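Local atomic coordinates of diacylglycerol O-acyltransferase (Marinobacter hydrocarbonoclasticus, PDB entry 6CHJ), a protein that probably transfers an acyl group from acyl-CoA to a diacylglycerol, giving triacylglycerol and free CoA, as a wax ester synthase/diacylglycerol acyltransferase of the long-chain O-acyltransferase family. Residues E286-A291 with L312-T317. Numbering follows the deposited sequence.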
loop_
_atom_site.group_PDB
_atom_site.type_symbol
_atom_site.label_atom_id
_atom_site.label_comp_id
_atom_site.label_asym_id
_atom_site.label_seq_id
_atom_site.Cartn_x
_atom_site.Cartn_y
_atom_site.Cartn_z
ATOM N N GLU B 286 -36.623 0.353 2.565
ATOM C CA GLU B 286 -37.912 0.359 3.253
ATOM C C GLU B 286 -37.885 -0.546 4.483
ATOM O O GLU B 286 -38.286 -0.135 5.575
ATOM C CB GLU B 286 -39.021 -0.069 2.289
ATOM C CG GLU B 286 -40.302 -0.515 2.973
ATOM C CD GLU B 286 -41.535 -0.326 2.100
ATOM O OE1 GLU B 286 -42.086 0.804 2.073
ATOM O OE2 GLU B 286 -41.947 -1.311 1.438
ATOM N N LYS B 287 -37.410 -1.777 4.330
ATOM C CA LYS B 287 -37.174 -2.616 5.493
ATOM C C LYS B 287 -35.988 -2.081 6.300
ATOM O O LYS B 287 -35.034 -1.525 5.739
ATOM C CB LYS B 287 -36.910 -4.057 5.068
ATOM C CG LYS B 287 -38.190 -4.849 4.751
ATOM C CD LYS B 287 -37.889 -6.189 4.076
ATOM C CE LYS B 287 -38.060 -7.362 5.038
ATOM N NZ LYS B 287 -37.734 -8.678 4.378
ATOM N N PRO B 288 -36.022 -2.234 7.618
ATOM C CA PRO B 288 -34.917 -1.744 8.443
ATOM C C PRO B 288 -33.627 -2.515 8.174
ATOM O O PRO B 288 -33.629 -3.653 7.694
ATOM C CB PRO B 288 -35.412 -1.971 9.872
ATOM C CG PRO B 288 -36.376 -3.097 9.763
ATOM C CD PRO B 288 -37.042 -2.936 8.415
ATOM N N LEU B 289 -32.504 -1.867 8.493
ATOM C CA LEU B 289 -31.220 -2.542 8.399
ATOM C C LEU B 289 -31.055 -3.538 9.544
ATOM O O LEU B 289 -31.604 -3.352 10.641
ATOM C CB LEU B 289 -30.080 -1.531 8.427
ATOM C CG LEU B 289 -29.505 -1.107 7.087
ATOM C CD1 LEU B 289 -30.544 -0.393 6.267
ATOM C CD2 LEU B 289 -28.305 -0.199 7.336
ATOM N N VAL B 290 -30.266 -4.590 9.288
ATOM C CA VAL B 290 -29.937 -5.592 10.298
ATOM C C VAL B 290 -28.431 -5.596 10.510
ATOM O O VAL B 290 -27.665 -5.519 9.541
ATOM C CB VAL B 290 -30.437 -6.987 9.882
ATOM C CG1 VAL B 290 -29.920 -8.066 10.838
ATOM C CG2 VAL B 290 -31.952 -6.985 9.793
ATOM N N ALA B 291 -28.011 -5.707 11.778
ATOM C CA ALA B 291 -26.608 -5.649 12.164
ATOM C C ALA B 291 -26.138 -6.967 12.771
ATOM O O ALA B 291 -26.812 -7.545 13.625
ATOM C CB ALA B 291 -26.372 -4.536 13.184
ATOM N N LEU B 312 -28.311 -11.172 15.636
ATOM C CA LEU B 312 -28.743 -10.546 14.388
ATOM C C LEU B 312 -29.811 -9.535 14.799
ATOM O O LEU B 312 -31.012 -9.821 14.776
ATOM C CB LEU B 312 -29.260 -11.579 13.393
ATOM C CG LEU B 312 -28.240 -12.490 12.679
ATOM C CD1 LEU B 312 -28.959 -13.592 11.880
ATOM C CD2 LEU B 312 -27.275 -11.704 11.771
ATOM N N ALA B 313 -29.356 -8.348 15.201
ATOM C CA ALA B 313 -30.198 -7.317 15.783
ATOM C C ALA B 313 -30.665 -6.349 14.707
ATOM O O ALA B 313 -29.854 -5.811 13.943
ATOM C CB ALA B 313 -29.452 -6.554 16.881
ATOM N N SER B 314 -31.977 -6.147 14.642
ATOM C CA SER B 314 -32.540 -5.125 13.778
ATOM C C SER B 314 -32.110 -3.756 14.271
ATOM O O SER B 314 -32.157 -3.473 15.471
ATOM C CB SER B 314 -34.066 -5.207 13.765
ATOM O OG SER B 314 -34.645 -3.951 13.425
ATOM N N LEU B 315 -31.695 -2.900 13.332
ATOM C CA LEU B 315 -31.354 -1.531 13.692
ATOM C C LEU B 315 -32.548 -0.584 13.633
ATOM O O LEU B 315 -32.449 0.539 14.151
ATOM C CB LEU B 315 -30.218 -1.027 12.792
ATOM C CG LEU B 315 -28.890 -1.742 13.105
ATOM C CD1 LEU B 315 -27.751 -1.207 12.280
ATOM C CD2 LEU B 315 -28.562 -1.659 14.573
ATOM N N HIS B 316 -33.669 -1.011 13.030
ATOM C CA HIS B 316 -34.914 -0.226 12.994
ATOM C C HIS B 316 -34.699 1.127 12.329
ATOM O O HIS B 316 -35.150 2.156 12.829
ATOM C CB HIS B 316 -35.500 -0.020 14.396
ATOM C CG HIS B 316 -35.987 -1.278 15.028
ATOM N ND1 HIS B 316 -35.348 -1.862 16.098
ATOM C CD2 HIS B 316 -37.047 -2.071 14.738
ATOM C CE1 HIS B 316 -35.991 -2.966 16.438
ATOM N NE2 HIS B 316 -37.023 -3.114 15.627
ATOM N N THR B 317 -34.001 1.123 11.201
ATOM C CA THR B 317 -33.755 2.345 10.452
ATOM C C THR B 317 -34.986 2.844 9.721
ATOM O O THR B 317 -34.911 3.875 9.053
ATOM C CB THR B 317 -32.601 2.110 9.477
ATOM O OG1 THR B 317 -32.871 0.933 8.694
ATOM C CG2 THR B 317 -31.339 1.912 10.275
#
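Ala291 and Ala313 form an antiparallel hydrogen-bonded pair where strand 290-294 begins and strand 310-314 ends. These are neighbouring strands of a mixed beta sheet, and 310-314 is its outermost strand within the chain. Ala291 N donates to Ala313 O at 2.8 Å, and Ala313 N returns a longer bond to Ala291 O. Val290 and Ser314 make the adjoining non-hydrogen-bonded pair. On that face Val290 CG1 is anti to the backbone N (chi1 172°). This puts the methyl beside the carbonyl carbon, 4.4 Å from Leu312 CB.

On the face of Ala291 and Ala313, Leu315 lies across the small methyl of Ala291. Its CD1 is 3.7 Å from Ala291 CB, with CG and CD2 almost as near. Leu315 also rests on helix 262-280, through Thr267, Ala271 and Leu274, and on Ile378 of strand 376-380. It thus joins the strand end to the helix packed on the sheet.

Leu315 N to Leu289 O adds one more backbone rung. The next link is made by a side chain. Thr317 OG1 accepts the N-H of Leu289 at 2.8 Å, with an N-H...O angle of 158°. A chi1 of 52° sets this hydroxyl between its own backbone N and carbonyl carbon. The Leu289 and Thr317 side chains cross at a slant. Leu289 CD1 comes to 3.6 Å from Thr317 OG1, and Leu289 CB to 4.1 Å from Thr317 CG2. A valine in place of Thr317 would probably leave the N-H of Leu289 without this acceptor.

Pro288 CB sits against the turn, 3.6 Å from His316 CA. Ser314 OG also touches the Pro288 ring, at CB and CG. The same oxygen lies over the centre of one face of the His316 ring, 3.2 Å above its plane, and takes a weak hydrogen bond from His316 N.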